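Local atomic coordinates of folylpolyglutamate synthase protein FOLC (Mycobacterium tuberculosis, PDB entry 2VOS), a protein that probably catalyses the ATP-dependent addition of L-glutamate to dihydropteroate and of further glutamates to tetrahydrofolate, giving folylpolyglutamates. Residues 77-88 / 325-336; 89-97 / 106-114. All coordinates share one frame; numbering follows the deposited sequence.

Contact 1: 77-88 / 325-336; sequences SVARMVDALVTA and AVRAGFAAVTSP. With ADP (adenosine-5'-diphosphate), chain B.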
loop_
_atom_site.group_PDB
_atom_site.type_symbol
_atom_site.label_atom_id
_atom_site.label_comp_id
_atom_site.label_asym_id
_atom_site.label_seq_id
_atom_site.Cartn_x
_atom_site.Cartn_y
_atom_site.Cartn_z
ATOM N N SER A 77 -3.552 1.198 1.814
ATOM C CA SER A 77 -4.590 1.255 2.844
ATOM C C SER A 77 -5.704 2.265 2.458
ATOM O O SER A 77 -6.909 2.006 2.643
ATOM C CB SER A 77 -3.975 1.693 4.169
ATOM O OG SER A 77 -3.210 0.666 4.768
ATOM N N VAL A 78 -5.307 3.439 1.941
ATOM C CA VAL A 78 -6.297 4.445 1.502
ATOM C C VAL A 78 -7.114 3.888 0.348
ATOM O O VAL A 78 -8.344 4.104 0.281
ATOM C CB VAL A 78 -5.626 5.819 1.082
ATOM C CG1 VAL A 78 -6.705 6.760 0.367
ATOM C CG2 VAL A 78 -5.079 6.521 2.359
ATOM N N ALA A 79 -6.471 3.175 -0.589
ATOM C CA ALA A 79 -7.191 2.617 -1.750
ATOM C C ALA A 79 -8.279 1.685 -1.225
ATOM O O ALA A 79 -9.400 1.702 -1.699
ATOM C CB ALA A 79 -6.262 1.836 -2.659
ATOM N N ARG A 80 -7.919 0.822 -0.276
ATOM C CA ARG A 80 -8.915 -0.135 0.259
ATOM C C ARG A 80 -10.050 0.516 1.067
ATOM O O ARG A 80 -11.169 -0.012 1.046
ATOM C CB ARG A 80 -8.261 -1.194 1.115
ATOM C CG ARG A 80 -7.234 -2.047 0.230
ATOM C CD ARG A 80 -6.530 -3.084 1.136
ATOM N NE ARG A 80 -7.432 -4.162 1.607
ATOM C CZ ARG A 80 -7.637 -5.325 0.974
ATOM N NH1 ARG A 80 -7.039 -5.611 -0.182
ATOM N NH2 ARG A 80 -8.466 -6.223 1.491
HETATM N N MSE A 81 -9.758 1.623 1.760
HETATM C CA MSE A 81 -10.755 2.423 2.464
HETATM C C MSE A 81 -11.726 3.107 1.481
HETATM O O MSE A 81 -12.929 3.024 1.663
HETATM C CB MSE A 81 -10.087 3.490 3.319
HETATM C CG MSE A 81 -9.500 2.845 4.594
HETATM SE SE MSE A 81 -8.295 4.163 5.374
HETATM C CE MSE A 81 -7.723 3.204 6.931
ATOM N N VAL A 82 -11.196 3.757 0.452
ATOM C CA VAL A 82 -12.020 4.286 -0.641
ATOM C C VAL A 82 -12.931 3.219 -1.219
ATOM O O VAL A 82 -14.114 3.456 -1.389
ATOM C CB VAL A 82 -11.108 4.890 -1.765
ATOM C CG1 VAL A 82 -11.886 5.203 -3.051
ATOM C CG2 VAL A 82 -10.339 6.122 -1.233
ATOM N N ASP A 83 -12.393 2.035 -1.549
ATOM C CA ASP A 83 -13.198 0.936 -2.062
ATOM C C ASP A 83 -14.330 0.589 -1.063
ATOM O O ASP A 83 -15.545 0.472 -1.405
ATOM C CB ASP A 83 -12.263 -0.277 -2.285
ATOM C CG ASP A 83 -12.924 -1.395 -3.082
ATOM O OD1 ASP A 83 -14.183 -1.374 -3.184
ATOM O OD2 ASP A 83 -12.197 -2.304 -3.583
ATOM N N ALA A 84 -13.961 0.396 0.191
ATOM C CA ALA A 84 -14.970 0.070 1.192
ATOM C C ALA A 84 -16.107 1.123 1.263
ATOM O O ALA A 84 -17.294 0.758 1.356
ATOM C CB ALA A 84 -14.309 -0.080 2.596
ATOM N N LEU A 85 -15.739 2.411 1.302
ATOM C CA LEU A 85 -16.727 3.503 1.372
ATOM C C LEU A 85 -17.616 3.536 0.102
ATOM O O LEU A 85 -18.843 3.629 0.192
ATOM C CB LEU A 85 -16.008 4.850 1.540
ATOM C CG LEU A 85 -15.325 5.089 2.895
ATOM C CD1 LEU A 85 -14.421 6.340 2.765
ATOM C CD2 LEU A 85 -16.363 5.351 4.034
ATOM N N VAL A 86 -17.025 3.428 -1.092
ATOM C CA VAL A 86 -17.813 3.477 -2.314
ATOM C C VAL A 86 -18.756 2.252 -2.392
ATOM O O VAL A 86 -19.967 2.341 -2.834
ATOM C CB VAL A 86 -16.895 3.569 -3.552
ATOM C CG1 VAL A 86 -17.699 3.346 -4.861
ATOM C CG2 VAL A 86 -16.128 4.882 -3.517
ATOM N N THR A 87 -18.268 1.116 -1.926
ATOM C CA THR A 87 -19.075 -0.107 -1.892
ATOM C C THR A 87 -20.259 0.008 -0.879
ATOM O O THR A 87 -21.361 -0.485 -1.133
ATOM C CB THR A 87 -18.146 -1.338 -1.508
ATOM O OG1 THR A 87 -17.167 -1.537 -2.577
ATOM C CG2 THR A 87 -18.986 -2.601 -1.327
ATOM N N ALA A 88 -19.995 0.592 0.278
ATOM C CA ALA A 88 -21.025 0.891 1.317
ATOM C C ALA A 88 -22.090 1.871 0.761
ATOM O O ALA A 88 -23.248 1.895 1.245
ATOM C CB ALA A 88 -20.367 1.534 2.567
ATOM N N ALA A 325 -23.762 4.887 6.053
ATOM C CA ALA A 325 -22.980 4.217 5.014
ATOM C C ALA A 325 -21.474 4.446 5.270
ATOM O O ALA A 325 -20.602 3.556 5.086
ATOM C CB ALA A 325 -23.386 4.771 3.621
ATOM N N VAL A 326 -21.134 5.662 5.709
ATOM C CA VAL A 326 -19.729 5.924 6.060
ATOM C C VAL A 326 -19.304 4.995 7.242
ATOM O O VAL A 326 -18.234 4.435 7.208
ATOM C CB VAL A 326 -19.539 7.379 6.462
ATOM C CG1 VAL A 326 -18.195 7.612 7.184
ATOM C CG2 VAL A 326 -19.805 8.365 5.213
ATOM N N ARG A 327 -20.106 4.901 8.306
ATOM C CA ARG A 327 -19.760 3.998 9.411
ATOM C C ARG A 327 -19.623 2.556 8.922
ATOM O O ARG A 327 -18.659 1.862 9.292
ATOM C CB ARG A 327 -20.796 4.063 10.501
ATOM C CG ARG A 327 -20.541 5.220 11.448
ATOM C CD ARG A 327 -21.576 5.369 12.596
ATOM N NE ARG A 327 -22.887 5.836 12.100
ATOM C CZ ARG A 327 -23.176 7.116 11.831
ATOM N NH1 ARG A 327 -24.388 7.439 11.362
ATOM N NH2 ARG A 327 -22.255 8.089 11.994
ATOM N N ALA A 328 -20.580 2.115 8.110
ATOM C CA ALA A 328 -20.541 0.718 7.563
ATOM C C ALA A 328 -19.312 0.466 6.664
ATOM O O ALA A 328 -18.720 -0.627 6.730
ATOM C CB ALA A 328 -21.870 0.357 6.845
ATOM N N GLY A 329 -18.905 1.442 5.833
ATOM C CA GLY A 329 -17.758 1.245 4.967
ATOM C C GLY A 329 -16.479 1.122 5.768
ATOM O O GLY A 329 -15.663 0.203 5.559
ATOM N N PHE A 330 -16.309 2.015 6.733
ATOM C CA PHE A 330 -15.102 1.930 7.584
ATOM C C PHE A 330 -15.045 0.654 8.412
ATOM O O PHE A 330 -13.980 0.047 8.521
ATOM C CB PHE A 330 -14.991 3.166 8.480
ATOM C CG PHE A 330 -14.392 4.331 7.764
ATOM C CD1 PHE A 330 -13.175 4.195 7.124
ATOM C CD2 PHE A 330 -15.070 5.571 7.710
ATOM C CE1 PHE A 330 -12.600 5.270 6.415
ATOM C CE2 PHE A 330 -14.482 6.681 7.049
ATOM C CZ PHE A 330 -13.230 6.524 6.442
ATOM N N ALA A 331 -16.200 0.209 8.927
ATOM C CA ALA A 331 -16.239 -0.992 9.690
ATOM C C ALA A 331 -15.880 -2.185 8.854
ATOM O O ALA A 331 -15.429 -3.206 9.398
ATOM C CB ALA A 331 -17.608 -1.203 10.329
ATOM N N ALA A 332 -16.084 -2.102 7.547
ATOM C CA ALA A 332 -15.769 -3.262 6.723
ATOM C C ALA A 332 -14.322 -3.233 6.175
ATOM O O ALA A 332 -13.926 -4.164 5.480
ATOM C CB ALA A 332 -16.734 -3.324 5.542
ATOM N N VAL A 333 -13.541 -2.192 6.489
ATOM C CA VAL A 333 -12.185 -2.068 5.910
ATOM C C VAL A 333 -11.305 -3.209 6.368
ATOM O O VAL A 333 -11.295 -3.504 7.567
ATOM C CB VAL A 333 -11.497 -0.760 6.448
ATOM C CG1 VAL A 333 -9.987 -0.751 6.145
ATOM C CG2 VAL A 333 -12.201 0.439 5.822
ATOM N N THR A 334 -10.497 -3.768 5.458
ATOM C CA THR A 334 -9.347 -4.629 5.872
ATOM C C THR A 334 -8.108 -4.027 5.237
ATOM O O THR A 334 -8.196 -3.263 4.236
ATOM C CB THR A 334 -9.479 -6.089 5.441
ATOM O OG1 THR A 334 -9.647 -6.101 4.020
ATOM C CG2 THR A 334 -10.700 -6.746 6.085
ATOM N N SER A 335 -6.943 -4.258 5.848
ATOM C CA SER A 335 -5.688 -3.903 5.148
ATOM C C SER A 335 -4.660 -5.007 5.496
ATOM O O SER A 335 -3.898 -4.889 6.433
ATOM C CB SER A 335 -5.200 -2.518 5.555
ATOM O OG SER A 335 -4.148 -2.088 4.660
ATOM N N PRO A 336 -4.713 -6.114 4.766
ATOM C CA PRO A 336 -3.910 -7.272 5.056
ATOM C C PRO A 336 -2.439 -6.871 5.085
ATOM O O PRO A 336 -2.003 -6.022 4.327
ATOM C CB PRO A 336 -4.156 -8.221 3.907
ATOM C CG PRO A 336 -5.382 -7.612 3.087
ATOM C CD PRO A 336 -5.581 -6.238 3.562
HETATM P PB ADP B . 1.748 2.093 0.388
HETATM O O1B ADP B . 0.707 1.446 -0.487
HETATM O O2B ADP B . 3.072 1.382 0.350
HETATM O O3B ADP B . 1.867 3.584 0.290
HETATM P PA ADP B . 0.393 0.822 2.699
HETATM O O1A ADP B . 0.643 -0.515 2.018
HETATM O O2A ADP B . -0.941 1.266 3.276
HETATM O O3A ADP B . 1.201 2.013 1.918
HETATM O "O5'" ADP B . 1.337 0.716 4.017
HETATM C "C5'" ADP B . 2.678 0.204 4.030
HETATM C "C4'" ADP B . 3.173 0.374 5.483
HETATM O "O4'" ADP B . 3.263 1.794 5.785
HETATM C "C3'" ADP B . 2.189 -0.110 6.546
HETATM O "O3'" ADP B . 2.538 -1.398 7.013
HETATM C "C2'" ADP B . 2.309 0.784 7.748
HETATM O "O2'" ADP B . 3.531 0.379 8.455
HETATM C "C1'" ADP B . 2.750 2.075 7.110
HETATM N N9 ADP B . 1.692 3.097 6.863
HETATM C C8 ADP B . 0.494 3.020 6.191
HETATM N N7 ADP B . -0.106 4.247 6.176
HETATM C C5 ADP B . 0.773 5.125 6.742
HETATM C C6 ADP B . 0.813 6.566 7.017
HETATM N N6 ADP B . -0.221 7.364 6.674
HETATM N N1 ADP B . 1.890 7.022 7.666
HETATM C C2 ADP B . 2.941 6.279 8.097
HETATM N N3 ADP B . 3.004 4.942 7.860
HETATM C C4 ADP B . 1.941 4.362 7.212
#
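Leu85 lays its CD2 methyl over one face of the Phe330 ring, 4.0 Å from the ring centroid and 18° off the ring normal, a CH-pi contact displaced toward the rim. The CD1 methyl of the same leucine reaches Phe330 CZ, while Met81 (a selenomethionine) brings its CG to the ring edge. Met81 CG also packs on both methyls of Val333, and Val333 CG2 touches Ala84 CB. The closest backbone approach follows at Gly329, whose CA lies 4.4 Å from Leu85 CA. Gly329, without a side chain, lets the backbones come this close. With Ala84 and Ala88 as the facing residues, the axes of 77-88 and 325-331 approach to 7.7 Å, at an angle of 136°, and Ala88 CB lies 3.2 Å from Ala325 O.

Helix 75-88 starts at the end of the P-loop, GTNGKT, of this ATP-binding fold, and Ser77 near its N-terminal end serves the nucleotide: its backbone N and OG both hydrogen-bond O2A of ADP, OG at 2.8 Å. Ser335 OG stands 2.9 Å from Ser77 OG, placed there by a chi1 of -168° that sets it anti to its own backbone N. Gln298 also hydrogen-bonds Ser77 OG, tying this nucleotide-binding hydroxyl to helix 296-312.

Arg80 meets the chain beyond helix 323-331. NE donates to Thr334 O at 2.9 Å, the acceptor lying in the guanidinium plane but the donor standing well above the carbonyl plane. NH2 approaches Thr334 OG1, whose position is less certain, and also hydrogen-bonds O of the C-terminal residue, Gln487. Pro336 CD covers one guanidinium face, 3.4 Å from Arg80 CZ, and the Pro336 carbonyl is in turn hydrogen-bonded by Arg338, a further ADP-binding residue.

Contact 2: 89-97 / 106-114; sequences LHRRTGRTT and ERISIDGKP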
loop_
_atom_site.group_PDB
_atom_site.type_symbol
_atom_site.label_atom_id
_atom_site.label_comp_id
_atom_site.label_asym_id
_atom_site.label_seq_id
_atom_site.Cartn_x
_atom_site.Cartn_y
_atom_site.Cartn_z
ATOM N N LEU A 89 -21.706 2.672 -0.238
ATOM C CA LEU A 89 -22.625 3.581 -0.926
ATOM C C LEU A 89 -23.236 2.850 -2.133
ATOM O O LEU A 89 -23.938 3.458 -2.967
ATOM C CB LEU A 89 -21.850 4.798 -1.418
ATOM C CG LEU A 89 -21.430 5.650 -0.234
ATOM C CD1 LEU A 89 -20.375 6.684 -0.679
ATOM C CD2 LEU A 89 -22.761 6.308 0.301
ATOM N N HIS A 90 -22.963 1.547 -2.232
ATOM C CA HIS A 90 -23.590 0.675 -3.230
ATOM C C HIS A 90 -23.262 0.866 -4.724
ATOM O O HIS A 90 -24.046 0.409 -5.597
ATOM C CB HIS A 90 -25.081 0.706 -3.026
ATOM C CG HIS A 90 -25.436 0.574 -1.586
ATOM N ND1 HIS A 90 -25.320 -0.624 -0.919
ATOM C CD2 HIS A 90 -25.824 1.499 -0.672
ATOM C CE1 HIS A 90 -25.683 -0.441 0.342
ATOM N NE2 HIS A 90 -26.020 0.831 0.504
ATOM N N ARG A 91 -22.114 1.498 -4.995
ATOM C CA ARG A 91 -21.549 1.504 -6.372
ATOM C C ARG A 91 -20.551 0.353 -6.524
ATOM O O ARG A 91 -19.858 -0.021 -5.574
ATOM C CB ARG A 91 -20.833 2.824 -6.651
ATOM C CG ARG A 91 -21.773 3.946 -7.159
ATOM C CD ARG A 91 -22.933 4.252 -6.190
ATOM N NE ARG A 91 -23.515 5.583 -6.506
ATOM C CZ ARG A 91 -24.170 6.346 -5.639
ATOM N NH1 ARG A 91 -24.356 5.931 -4.375
ATOM N NH2 ARG A 91 -24.608 7.526 -6.014
ATOM N N ARG A 92 -20.471 -0.200 -7.719
ATOM C CA ARG A 92 -19.669 -1.346 -7.952
ATOM C C ARG A 92 -18.278 -0.849 -8.207
ATOM O O ARG A 92 -18.081 0.064 -9.044
ATOM C CB ARG A 92 -20.212 -2.080 -9.175
ATOM C CG ARG A 92 -19.527 -3.348 -9.379
ATOM C CD ARG A 92 -20.234 -4.218 -10.419
ATOM N NE ARG A 92 -19.714 -5.515 -10.146
ATOM C CZ ARG A 92 -19.566 -6.442 -11.059
ATOM N NH1 ARG A 92 -19.096 -7.611 -10.697
ATOM N NH2 ARG A 92 -19.944 -6.187 -12.307
ATOM N N THR A 93 -17.303 -1.375 -7.455
ATOM C CA THR A 93 -15.939 -0.842 -7.617
ATOM C C THR A 93 -14.982 -1.802 -8.356
ATOM O O THR A 93 -15.170 -3.029 -8.379
ATOM C CB THR A 93 -15.244 -0.610 -6.246
ATOM O OG1 THR A 93 -15.341 -1.832 -5.498
ATOM C CG2 THR A 93 -15.916 0.552 -5.490
ATOM N N GLY A 94 -13.955 -1.229 -8.945
ATOM C CA GLY A 94 -12.768 -2.032 -9.305
ATOM C C GLY A 94 -11.632 -1.341 -8.579
ATOM O O GLY A 94 -11.638 -0.113 -8.429
ATOM N N ARG A 95 -10.646 -2.110 -8.127
ATOM C CA ARG A 95 -9.555 -1.523 -7.412
ATOM C C ARG A 95 -8.242 -2.211 -7.850
ATOM O O ARG A 95 -8.155 -3.459 -7.939
ATOM C CB ARG A 95 -9.740 -1.698 -5.879
ATOM C CG ARG A 95 -8.444 -1.350 -5.138
ATOM C CD ARG A 95 -8.637 -1.288 -3.607
ATOM N NE ARG A 95 -9.550 -2.327 -3.047
ATOM C CZ ARG A 95 -9.173 -3.579 -2.756
ATOM N NH1 ARG A 95 -7.918 -4.015 -3.040
ATOM N NH2 ARG A 95 -10.041 -4.402 -2.180
ATOM N N THR A 96 -7.231 -1.396 -8.145
ATOM C CA THR A 96 -5.957 -1.973 -8.475
ATOM C C THR A 96 -4.959 -1.416 -7.486
ATOM O O THR A 96 -4.892 -0.201 -7.237
ATOM C CB THR A 96 -5.556 -1.854 -9.974
ATOM O OG1 THR A 96 -4.268 -2.456 -10.167
ATOM C CG2 THR A 96 -5.554 -0.418 -10.500
ATOM N N THR A 97 -4.248 -2.323 -6.834
ATOM C CA THR A 97 -3.269 -1.955 -5.831
ATOM C C THR A 97 -1.951 -2.694 -6.091
ATOM O O THR A 97 -1.897 -3.597 -6.913
ATOM C CB THR A 97 -3.710 -2.326 -4.380
ATOM O OG1 THR A 97 -4.147 -3.699 -4.363
ATOM C CG2 THR A 97 -4.877 -1.399 -3.864
ATOM N N GLU A 106 -4.313 -10.275 -6.110
ATOM C CA GLU A 106 -4.661 -9.205 -5.184
ATOM C C GLU A 106 -4.638 -7.863 -5.912
ATOM O O GLU A 106 -5.163 -6.871 -5.407
ATOM C CB GLU A 106 -3.626 -9.084 -4.060
ATOM C CG GLU A 106 -3.702 -10.195 -2.995
ATOM C CD GLU A 106 -2.371 -10.256 -2.223
ATOM O OE1 GLU A 106 -1.840 -9.170 -1.854
ATOM O OE2 GLU A 106 -1.821 -11.372 -2.061
ATOM N N ARG A 107 -3.912 -7.818 -7.013
ATOM C CA ARG A 107 -3.703 -6.523 -7.737
ATOM C C ARG A 107 -4.936 -6.081 -8.503
ATOM O O ARG A 107 -4.984 -4.938 -8.917
ATOM C CB ARG A 107 -2.574 -6.644 -8.768
ATOM C CG ARG A 107 -1.232 -6.963 -8.046
ATOM C CD ARG A 107 -0.147 -7.385 -9.040
ATOM N NE ARG A 107 1.160 -7.407 -8.333
ATOM C CZ ARG A 107 2.003 -6.355 -8.223
ATOM N NH1 ARG A 107 1.732 -5.154 -8.798
ATOM N NH2 ARG A 107 3.154 -6.517 -7.543
ATOM N N ILE A 108 -5.904 -6.977 -8.707
ATOM C CA ILE A 108 -7.130 -6.587 -9.417
ATOM C C ILE A 108 -8.312 -7.108 -8.646
ATOM O O ILE A 108 -8.518 -8.322 -8.569
ATOM C CB ILE A 108 -7.159 -7.188 -10.864
ATOM C CG1 ILE A 108 -5.828 -6.873 -11.582
ATOM C CG2 ILE A 108 -8.459 -6.736 -11.644
ATOM C CD1 ILE A 108 -5.596 -7.648 -12.932
ATOM N N SER A 109 -9.093 -6.193 -8.071
ATOM C CA SER A 109 -10.224 -6.537 -7.263
ATOM C C SER A 109 -11.457 -5.934 -7.866
ATOM O O SER A 109 -11.398 -4.836 -8.427
ATOM C CB SER A 109 -10.062 -5.985 -5.837
ATOM O OG SER A 109 -8.906 -6.592 -5.218
ATOM N N ILE A 110 -12.559 -6.661 -7.773
ATOM C CA ILE A 110 -13.906 -6.144 -8.209
ATOM C C ILE A 110 -14.834 -6.403 -7.037
ATOM O O ILE A 110 -14.724 -7.492 -6.434
ATOM C CB ILE A 110 -14.461 -6.953 -9.435
ATOM C CG1 ILE A 110 -13.486 -6.890 -10.644
ATOM C CG2 ILE A 110 -15.943 -6.477 -9.781
ATOM C CD1 ILE A 110 -13.362 -5.545 -11.221
ATOM N N ASP A 111 -15.637 -5.405 -6.670
ATOM C CA ASP A 111 -16.609 -5.502 -5.596
ATOM C C ASP A 111 -15.889 -5.743 -4.283
ATOM O O ASP A 111 -16.440 -6.411 -3.429
ATOM C CB ASP A 111 -17.567 -6.689 -5.823
ATOM C CG ASP A 111 -18.408 -6.541 -7.110
ATOM O OD1 ASP A 111 -19.024 -5.456 -7.297
ATOM O OD2 ASP A 111 -18.468 -7.520 -7.911
ATOM N N GLY A 112 -14.649 -5.262 -4.126
ATOM C CA GLY A 112 -13.942 -5.375 -2.836
ATOM C C GLY A 112 -13.191 -6.689 -2.629
ATOM O O GLY A 112 -12.686 -6.922 -1.559
ATOM N N LYS A 113 -13.133 -7.547 -3.640
ATOM C CA LYS A 113 -12.488 -8.867 -3.539
ATOM C C LYS A 113 -11.545 -9.130 -4.715
ATOM O O LYS A 113 -11.860 -8.793 -5.836
ATOM C CB LYS A 113 -13.543 -10.012 -3.565
ATOM C CG LYS A 113 -14.541 -9.944 -2.365
ATOM C CD LYS A 113 -15.792 -10.811 -2.685
ATOM N N PRO A 114 -10.408 -9.783 -4.468
ATOM C CA PRO A 114 -9.538 -10.115 -5.580
ATOM C C PRO A 114 -10.301 -10.937 -6.597
ATOM O O PRO A 114 -11.160 -11.777 -6.215
ATOM C CB PRO A 114 -8.462 -10.974 -4.932
ATOM C CG PRO A 114 -8.399 -10.443 -3.469
ATOM C CD PRO A 114 -9.874 -10.190 -3.159
HETATM O O HOH W 1 -12.968 -3.630 -5.784
HETATM O O HOH W 2 -6.829 -4.685 -5.810
HETATM O O HOH W 3 -9.520 -7.027 -2.541
HETATM O O HOH W 4 -6.349 -6.719 -2.945
HETATM O O HOH W 5 -0.803 -3.857 -9.497
HETATM O O HOH W 6 -2.110 -5.775 -4.135
#
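Arg92 and Asp111 form a side-on salt bridge in which NE pairs with OD1 and NH1 with OD2, each at 2.9 Å. Guanidinium and carboxylate are nearly coplanar, 18° apart, and both oxygens are met on their syn sides. The arginine chain is extended from CG to NE, which carries its head past the strand end to the turn, where Ile110 CG2 lies over one guanidinium face.

Backbone bonds join the strands in antiparallel register. Arg95 and Ser109 are a hydrogen-bonded pair, with Arg95 N to Ser109 O at 2.8 Å and Ser109 N to Arg95 O at 2.9 Å; Asp111 N reaches Thr93 O farther along. A type I' turn from Ile110 to Lys113, with Asp111 and Gly112 both at positive phi, then reverses the chain into strand 113-114. At the other end Thr96 donates from OG1 to Arg107 O, at 2.9 Å and nearly along the C=O axis.

Waters bridge the side chains on the face bearing Arg95 and Ser109. Ser109 CB lies over the Arg95 guanidinium, while one water joins Arg95 NH2 to Ser109 OG and another joins Arg95 NH1 to Glu106 O. A third, 2.8 Å from Arg95 O, also bonds Glu106 O and Ser109 OG. Thr93 OG1 and Gly112 N share a water near the turn.

Strand 93-96 lies between strands 108-110 and 170-174. It is the edge of the parallel part of the sheet, which 108-110, running the opposite way, and 113-114 extend. Thr96 and Ile110 pack against Phe163 of helix 151-165; on the opposite face, Arg95 forms a salt bridge with Asp83 of helix 75-88, and Thr93 probably a hydrogen bond.

How the contacts relate
Contact 1 holds helix 75-88 and contact 2 strand 93-96, the next element in the chain, and their centres lie 11 Å apart. Contact 1 is the more buried, a helix packing with an apolar middle and a polar end beside ADP; contact 2 is partly buried, held by backbone pairing, water and an ion pair. Asp83 joins the two: it belongs to the helix of contact 1 but does not touch 325-336, and its carboxylate serves strand 93-96 instead. Val86 packs on Thr93 alongside. Contact 1 closes a long loop in sequence, and the local hairpin of contact 2 is nested within it.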